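Local coordinates for protein serine protease p27 (Human astrovirus 1, PDB 2W5E) that is a serine protease with a charge-relay triad in a trypsin-like fold, probably responsible for cleaving the viral polyprotein into functional products, at residues K9-D17 with G25-T34; M110-Y118 with Y148-D156. All blocks are in the same frame, centred on the assembly; numbering follows the deposited sequence.

Serine protease p27 has the two-barrel architecture of trypsin-like proteases, and each interaction belongs to one barrel. From the N terminus, interaction 1 comes first: strand 21-28 folds back on strand 13-18, closing a short hairpin loop, and the chain continues through 31-35 of the same barrel. Interaction 2 opens only after interaction 1 has closed, so the two follow in series, neither nested nor crossed. It brings strand 149-154 back beside strand 115-119 across a 29-residue excursion that includes Ser127. Their centres lie about 19 Å apart, yet they touch where Val33 CG1 meets Ile155 CD1 at 4.2 Å, a packing contact that links the barrels.

Interaction 1 (K9-D17 with G25-T34); sequences KPGALCVID and GFFSGNDIVT
Leu13 and Cys14 pair with Phe26 and Gly25 in an antiparallel beta hairpin that starts the N-terminal barrel of this trypsin-like fold; the contact is almost wholly buried. Two bonds join Cys14 and Gly25 as a hydrogen-bonded pair, Cys14 N to Gly25 O and Gly25 N to Cys14 O, each 2.9 Å. The strand segments 13-17 and 25-28 run at 132° to each other. A third bond, from Phe27 N to Ala12 O at 3.0 Å, extends the ladder to the end of the 3-10 turn 10-12. Leu13 and Phe26 form the non-hydrogen-bonded pair, with Leu13 CD2 against Phe26 CB at 4.1 Å; beyond them Leu13 also packs on Met95 and Tyr97 of the second barrel.

The face carrying Cys14 looks into the first barrel. Gly25 offers no side chain there, and the Cys14 sulfur and Ile16 CG1 lie against its backbone, CG1 4.0 Å from Gly25 N, while Val47 of strand 44-49 packs on Cys14, Ile16 and Ile32. Ile16 CD1 meets Ile32 CG2 at 3.8 Å, the two side chains lying alongside and pointing opposite ways. Held between its backbone N and carbonyl carbon (chi1 63°), the Cys14 sulfur sits obliquely 4.5 Å from the centroid of the Phe27 ring, and Cys14 SG also touches Ile32 CG2 at 3.5 Å.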
loop_
_atom_site.group_PDB
_atom_site.type_symbol
_atom_site.label_atom_id
_atom_site.label_comp_id
_atom_site.label_asym_id
_atom_site.label_seq_id
_atom_site.Cartn_x
_atom_site.Cartn_y
_atom_site.Cartn_z
ATOM N N LYS A 9 1.165 12.670 7.714
ATOM C CA LYS A 9 1.022 12.849 6.269
ATOM C C LYS A 9 1.353 14.279 5.809
ATOM O O LYS A 9 0.449 15.087 5.628
ATOM C CB LYS A 9 -0.400 12.442 5.840
ATOM C CG LYS A 9 -0.686 10.938 6.001
ATOM C CD LYS A 9 -2.099 10.553 5.542
ATOM C CE LYS A 9 -3.150 10.851 6.596
ATOM N NZ LYS A 9 -4.517 10.428 6.151
ATOM N N PRO A 10 2.651 14.590 5.617
ATOM C CA PRO A 10 3.063 15.925 5.166
ATOM C C PRO A 10 2.578 16.259 3.751
ATOM O O PRO A 10 2.467 17.436 3.406
ATOM C CB PRO A 10 4.592 15.864 5.210
ATOM C CG PRO A 10 4.915 14.666 6.084
ATOM C CD PRO A 10 3.814 13.706 5.817
ATOM N N GLY A 11 2.286 15.227 2.956
ATOM C CA GLY A 11 1.685 15.388 1.630
ATOM C C GLY A 11 0.271 15.949 1.651
ATOM O O GLY A 11 -0.271 16.308 0.606
ATOM N N ALA A 12 -0.324 16.029 2.838
ATOM C CA ALA A 12 -1.647 16.615 3.002
ATOM C C ALA A 12 -1.576 18.117 3.291
ATOM O O ALA A 12 -2.599 18.743 3.540
ATOM C CB ALA A 12 -2.428 15.898 4.102
ATOM N N LEU A 13 -0.368 18.674 3.256
ATOM C CA LEU A 13 -0.149 20.096 3.529
ATOM C C LEU A 13 0.028 20.917 2.254
ATOM O O LEU A 13 0.556 20.432 1.257
ATOM C CB LEU A 13 1.083 20.284 4.425
ATOM C CG LEU A 13 1.063 19.691 5.838
ATOM C CD1 LEU A 13 2.357 20.024 6.566
ATOM C CD2 LEU A 13 -0.136 20.200 6.617
ATOM N N CYS A 14 -0.402 22.173 2.309
ATOM C CA CYS A 14 -0.086 23.135 1.262
ATOM C C CYS A 14 0.239 24.487 1.898
ATOM O O CYS A 14 0.092 24.667 3.111
ATOM C CB CYS A 14 -1.236 23.259 0.247
ATOM S SG CYS A 14 -2.798 23.872 0.906
ATOM N N VAL A 15 0.688 25.428 1.080
ATOM C CA VAL A 15 0.965 26.785 1.558
ATOM C C VAL A 15 -0.078 27.741 0.977
ATOM O O VAL A 15 -0.359 27.700 -0.221
ATOM C CB VAL A 15 2.412 27.224 1.206
ATOM C CG1 VAL A 15 2.655 28.696 1.559
ATOM C CG2 VAL A 15 3.430 26.334 1.924
ATOM N N ILE A 16 -0.670 28.567 1.841
ATOM C CA ILE A 16 -1.603 29.610 1.417
ATOM C C ILE A 16 -0.862 30.952 1.343
ATOM O O ILE A 16 -0.216 31.367 2.311
ATOM C CB ILE A 16 -2.825 29.735 2.378
ATOM C CG1 ILE A 16 -3.448 28.362 2.702
ATOM C CG2 ILE A 16 -3.865 30.731 1.831
ATOM C CD1 ILE A 16 -4.267 27.742 1.598
ATOM N N ASP A 17 -0.958 31.608 0.188
ATOM C CA ASP A 17 -0.272 32.870 -0.076
ATOM C C ASP A 17 -1.285 33.990 -0.340
ATOM O O ASP A 17 -2.186 33.841 -1.167
ATOM C CB ASP A 17 0.695 32.702 -1.260
ATOM C CG ASP A 17 1.283 34.027 -1.743
ATOM O OD1 ASP A 17 2.114 34.618 -1.025
ATOM O OD2 ASP A 17 0.920 34.464 -2.857
ATOM N N GLY A 25 -2.040 25.388 4.977
ATOM C CA GLY A 25 -3.357 24.820 4.737
ATOM C C GLY A 25 -3.252 23.304 4.706
ATOM O O GLY A 25 -2.157 22.754 4.604
ATOM N N PHE A 26 -4.386 22.625 4.795
ATOM C CA PHE A 26 -4.390 21.173 4.662
ATOM C C PHE A 26 -5.631 20.647 3.955
ATOM O O PHE A 26 -6.725 21.201 4.086
ATOM C CB PHE A 26 -4.174 20.485 6.023
ATOM C CG PHE A 26 -5.270 20.731 7.017
ATOM C CD1 PHE A 26 -5.220 21.829 7.874
ATOM C CD2 PHE A 26 -6.340 19.848 7.120
ATOM C CE1 PHE A 26 -6.222 22.047 8.811
ATOM C CE2 PHE A 26 -7.354 20.062 8.052
ATOM C CZ PHE A 26 -7.296 21.160 8.900
ATOM N N PHE A 27 -5.441 19.558 3.217
ATOM C CA PHE A 27 -6.496 18.959 2.424
ATOM C C PHE A 27 -7.355 18.055 3.296
ATOM O O PHE A 27 -6.838 17.224 4.059
ATOM C CB PHE A 27 -5.906 18.183 1.238
ATOM C CG PHE A 27 -5.051 19.023 0.321
ATOM C CD1 PHE A 27 -5.624 19.734 -0.731
ATOM C CD2 PHE A 27 -3.674 19.097 0.504
ATOM C CE1 PHE A 27 -4.836 20.516 -1.587
ATOM C CE2 PHE A 27 -2.880 19.872 -0.341
ATOM C CZ PHE A 27 -3.463 20.584 -1.390
ATOM N N SER A 28 -8.666 18.243 3.187
ATOM C CA SER A 28 -9.650 17.415 3.874
ATOM C C SER A 28 -10.928 17.402 3.040
ATOM O O SER A 28 -11.484 18.460 2.712
ATOM C CB SER A 28 -9.931 17.949 5.276
ATOM O OG SER A 28 -10.790 17.079 5.992
ATOM N N GLY A 29 -11.381 16.200 2.690
ATOM C CA GLY A 29 -12.465 16.039 1.727
ATOM C C GLY A 29 -12.112 16.732 0.426
ATOM O O GLY A 29 -11.031 16.517 -0.126
ATOM N N ASN A 30 -13.019 17.583 -0.048
ATOM C CA ASN A 30 -12.785 18.383 -1.250
ATOM C C ASN A 30 -12.312 19.805 -0.917
ATOM O O ASN A 30 -12.315 20.691 -1.772
ATOM C CB ASN A 30 -14.059 18.424 -2.109
ATOM C CG ASN A 30 -13.817 18.994 -3.498
ATOM O OD1 ASN A 30 -12.891 18.582 -4.206
ATOM N ND2 ASN A 30 -14.650 19.958 -3.893
ATOM N N ASP A 31 -11.889 20.011 0.327
ATOM C CA ASP A 31 -11.507 21.336 0.798
ATOM C C ASP A 31 -10.022 21.479 1.098
ATOM O O ASP A 31 -9.296 20.490 1.229
ATOM C CB ASP A 31 -12.290 21.693 2.060
ATOM C CG ASP A 31 -13.743 22.011 1.781
ATOM O OD1 ASP A 31 -14.042 22.678 0.764
ATOM O OD2 ASP A 31 -14.590 21.601 2.603
ATOM N N ILE A 32 -9.591 22.737 1.188
ATOM C CA ILE A 32 -8.352 23.106 1.845
ATOM C C ILE A 32 -8.771 23.889 3.092
ATOM O O ILE A 32 -9.503 24.888 2.996
ATOM C CB ILE A 32 -7.440 23.957 0.933
ATOM C CG1 ILE A 32 -7.063 23.175 -0.330
ATOM C CG2 ILE A 32 -6.196 24.425 1.699
ATOM C CD1 ILE A 32 -6.375 23.994 -1.415
ATOM N N VAL A 33 -8.328 23.418 4.256
ATOM C CA VAL A 33 -8.688 24.020 5.539
ATOM C C VAL A 33 -7.513 24.845 6.069
ATOM O O VAL A 33 -6.359 24.424 5.967
ATOM C CB VAL A 33 -9.102 22.938 6.587
ATOM C CG1 VAL A 33 -9.687 23.579 7.846
ATOM C CG2 VAL A 33 -10.111 21.951 5.992
ATOM N N THR A 34 -7.812 26.023 6.613
ATOM C CA THR A 34 -6.791 26.870 7.251
ATOM C C THR A 34 -7.410 27.729 8.361
ATOM O O THR A 34 -8.594 27.580 8.673
ATOM C CB THR A 34 -6.009 27.727 6.209
ATOM O OG1 THR A 34 -4.845 28.305 6.817
ATOM C CG2 THR A 34 -6.891 28.835 5.605
#

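Interaction 2 (M110-Y118 with Y148-D156); sequences MVYGNTLSY and YTGGAVIID
Leu116 and Tyr118 pair with Ala152 and Gly150 where strand segments 115-118 and 149-154 run antiparallel at 154° in the C-terminal barrel of the trypsin-like fold, joined by five backbone hydrogen bonds from Asn114-Ile154 to Tyr118-Gly150. The tight side is the inward face of Leu116, Tyr118 and Ala152. Tyr118 CG lies between the backbone N and the carbonyl carbon (chi1 43°), a torsion that lays the ring back over the neighbouring strand. Gly150 O then sits 3.8 Å above the ring plane, over its centre, and Ala152 CB comes in at the ring edge, 3.7 Å from Tyr118 CE2. Val131 packs on Leu116, Tyr118 and Ala152 from within the barrel. At the hairpin end, Ile154 CD1 reaches Leu116 CB at 3.9 Å. The Ile154 side chain lies roughly perpendicular to that of Val111, with Val111 CG1 4.1 Å from Ile154 CD1; Tyr89 adds to this patch.

The other face, with Thr115, Ser117, Gly151 and Val153, is looser and partly exposed. The side chains of Thr115, Ser117 and Val153 make mainly long contacts with backbone oxygens, such as Thr115 CG2 to Ala152 O at 3.8 Å. Val153 nevertheless lies about 5 Å from the catalytic Asp65, side chain to side chain, so this strand borders the active site.

The Tyr118 hydroxyl gains a polar partner in His142 ND1: an aromatic ring buried against glycine backbone thus has its one polar atom hydrogen-bonded within the barrel.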
loop_
_atom_site.group_PDB
_atom_site.type_symbol
_atom_site.label_atom_id
_atom_site.label_comp_id
_atom_site.label_asym_id
_atom_site.label_seq_id
_atom_site.Cartn_x
_atom_site.Cartn_y
_atom_site.Cartn_z
ATOM N N MET A 110 -3.573 19.949 26.122
ATOM C CA MET A 110 -4.653 20.165 27.079
ATOM C C MET A 110 -5.813 20.922 26.448
ATOM O O MET A 110 -5.606 21.818 25.627
ATOM C CB MET A 110 -4.144 20.923 28.304
ATOM C CG MET A 110 -3.418 20.048 29.318
ATOM S SD MET A 110 -3.145 20.855 30.912
ATOM C CE MET A 110 -4.835 21.111 31.471
ATOM N N VAL A 111 -7.029 20.551 26.841
ATOM C CA VAL A 111 -8.245 21.173 26.331
ATOM C C VAL A 111 -8.786 22.208 27.315
ATOM O O VAL A 111 -8.928 21.933 28.510
ATOM C CB VAL A 111 -9.353 20.136 26.055
ATOM C CG1 VAL A 111 -10.395 20.711 25.108
ATOM C CG2 VAL A 111 -8.768 18.868 25.474
ATOM N N TYR A 112 -9.079 23.397 26.796
ATOM C CA TYR A 112 -9.715 24.459 27.564
ATOM C C TYR A 112 -10.891 24.980 26.744
ATOM O O TYR A 112 -10.755 25.946 25.990
ATOM C CB TYR A 112 -8.722 25.586 27.872
ATOM C CG TYR A 112 -7.384 25.120 28.414
ATOM C CD1 TYR A 112 -7.225 24.797 29.763
ATOM C CD2 TYR A 112 -6.275 25.006 27.573
ATOM C CE1 TYR A 112 -5.992 24.365 30.264
ATOM C CE2 TYR A 112 -5.038 24.576 28.064
ATOM C CZ TYR A 112 -4.904 24.258 29.408
ATOM O OH TYR A 112 -3.679 23.837 29.890
ATOM N N GLY A 113 -12.038 24.317 26.877
ATOM C CA GLY A 113 -13.218 24.634 26.078
ATOM C C GLY A 113 -13.058 24.162 24.644
ATOM O O GLY A 113 -12.939 22.962 24.390
ATOM N N ASN A 114 -13.057 25.113 23.710
ATOM C CA ASN A 114 -12.832 24.825 22.291
ATOM C C ASN A 114 -11.372 25.008 21.876
ATOM O O ASN A 114 -11.042 24.949 20.689
ATOM C CB ASN A 114 -13.742 25.694 21.413
ATOM C CG ASN A 114 -15.107 25.069 21.189
ATOM O OD1 ASN A 114 -15.223 23.863 20.944
ATOM N ND2 ASN A 114 -16.152 25.889 21.259
ATOM N N THR A 115 -10.508 25.216 22.865
ATOM C CA THR A 115 -9.102 25.521 22.633
ATOM C C THR A 115 -8.191 24.382 23.086
ATOM O O THR A 115 -8.343 23.839 24.184
ATOM C CB THR A 115 -8.705 26.841 23.331
ATOM O OG1 THR A 115 -9.462 27.916 22.761
ATOM C CG2 THR A 115 -7.218 27.142 23.161
ATOM N N LEU A 116 -7.245 24.034 22.221
ATOM C CA LEU A 116 -6.234 23.029 22.512
ATOM C C LEU A 116 -4.885 23.731 22.671
ATOM O O LEU A 116 -4.494 24.526 21.814
ATOM C CB LEU A 116 -6.202 22.000 21.375
ATOM C CG LEU A 116 -5.572 20.614 21.523
ATOM C CD1 LEU A 116 -6.186 19.821 22.669
ATOM C CD2 LEU A 116 -5.716 19.849 20.216
ATOM N N SER A 117 -4.199 23.460 23.781
ATOM C CA SER A 117 -2.870 24.017 24.042
ATOM C C SER A 117 -1.815 22.926 24.068
ATOM O O SER A 117 -2.069 21.824 24.547
ATOM C CB SER A 117 -2.847 24.778 25.363
ATOM O OG SER A 117 -3.718 25.888 25.302
ATOM N N TYR A 118 -0.629 23.251 23.557
ATOM C CA TYR A 118 0.438 22.277 23.339
ATOM C C TYR A 118 1.746 23.014 23.112
ATOM O O TYR A 118 1.757 24.140 22.596
ATOM C CB TYR A 118 0.127 21.402 22.110
ATOM C CG TYR A 118 -0.413 22.207 20.944
ATOM C CD1 TYR A 118 0.442 22.742 19.983
ATOM C CD2 TYR A 118 -1.779 22.454 20.822
ATOM C CE1 TYR A 118 -0.052 23.500 18.928
ATOM C CE2 TYR A 118 -2.279 23.212 19.781
ATOM C CZ TYR A 118 -1.407 23.731 18.838
ATOM O OH TYR A 118 -1.905 24.476 17.803
ATOM N N TYR A 148 6.689 29.401 23.271
ATOM C CA TYR A 148 6.673 28.039 22.736
ATOM C C TYR A 148 5.428 27.247 23.150
ATOM O O TYR A 148 5.427 26.013 23.113
ATOM C CB TYR A 148 7.960 27.289 23.105
ATOM C CG TYR A 148 9.191 27.826 22.407
ATOM C CD1 TYR A 148 9.515 27.419 21.113
ATOM C CD2 TYR A 148 10.024 28.754 23.035
ATOM C CE1 TYR A 148 10.643 27.913 20.463
ATOM C CE2 TYR A 148 11.159 29.258 22.390
ATOM C CZ TYR A 148 11.459 28.835 21.109
ATOM O OH TYR A 148 12.574 29.328 20.466
ATOM N N THR A 149 4.373 27.961 23.540
ATOM C CA THR A 149 3.066 27.346 23.767
ATOM C C THR A 149 2.127 27.719 22.625
ATOM O O THR A 149 1.824 28.897 22.423
ATOM C CB THR A 149 2.435 27.784 25.109
ATOM O OG1 THR A 149 3.352 27.531 26.181
ATOM C CG2 THR A 149 1.138 27.024 25.368
ATOM N N GLY A 150 1.678 26.708 21.880
ATOM C CA GLY A 150 0.738 26.907 20.780
ATOM C C GLY A 150 -0.706 26.746 21.213
ATOM O O GLY A 150 -0.995 26.068 22.199
ATOM N N GLY A 151 -1.610 27.377 20.469
ATOM C CA GLY A 151 -3.048 27.278 20.714
ATOM C C GLY A 151 -3.829 27.066 19.428
ATOM O O GLY A 151 -3.572 27.721 18.418
ATOM N N ALA A 152 -4.786 26.144 19.468
ATOM C CA ALA A 152 -5.573 25.789 18.290
ATOM C C ALA A 152 -7.057 25.748 18.616
ATOM O O ALA A 152 -7.431 25.541 19.765
ATOM C CB ALA A 152 -5.118 24.442 17.749
ATOM N N VAL A 153 -7.898 25.962 17.605
ATOM C CA VAL A 153 -9.344 25.799 17.757
ATOM C C VAL A 153 -9.760 24.409 17.284
ATOM O O VAL A 153 -9.474 24.021 16.147
ATOM C CB VAL A 153 -10.153 26.885 16.990
ATOM C CG1 VAL A 153 -11.648 26.663 17.159
ATOM C CG2 VAL A 153 -9.786 28.279 17.482
ATOM N N ILE A 154 -10.431 23.673 18.167
ATOM C CA ILE A 154 -10.955 22.339 17.860
ATOM C C ILE A 154 -11.954 22.377 16.698
ATOM O O ILE A 154 -12.809 23.267 16.622
ATOM C CB ILE A 154 -11.561 21.649 19.125
ATOM C CG1 ILE A 154 -10.452 21.046 19.990
ATOM C CG2 ILE A 154 -12.536 20.534 18.759
ATOM C CD1 ILE A 154 -10.087 21.869 21.197
ATOM N N ILE A 155 -11.820 21.411 15.793
ATOM C CA ILE A 155 -12.687 21.297 14.627
ATOM C C ILE A 155 -13.536 20.024 14.713
ATOM O O ILE A 155 -13.084 18.998 15.227
ATOM C CB ILE A 155 -11.860 21.345 13.301
ATOM C CG1 ILE A 155 -12.776 21.507 12.077
ATOM C CG2 ILE A 155 -10.928 20.130 13.175
ATOM C CD1 ILE A 155 -12.037 21.720 10.750
ATOM N N ASP A 156 -14.773 20.106 14.233
ATOM C CA ASP A 156 -15.631 18.927 14.103
ATOM C C ASP A 156 -16.397 18.951 12.765
ATOM O O ASP A 156 -16.423 19.988 12.098
ATOM C CB ASP A 156 -16.543 18.751 15.336
ATOM C CG ASP A 156 -17.596 19.832 15.460
ATOM O OD1 ASP A 156 -18.525 19.852 14.632
ATOM O OD2 ASP A 156 -17.516 20.640 16.411
#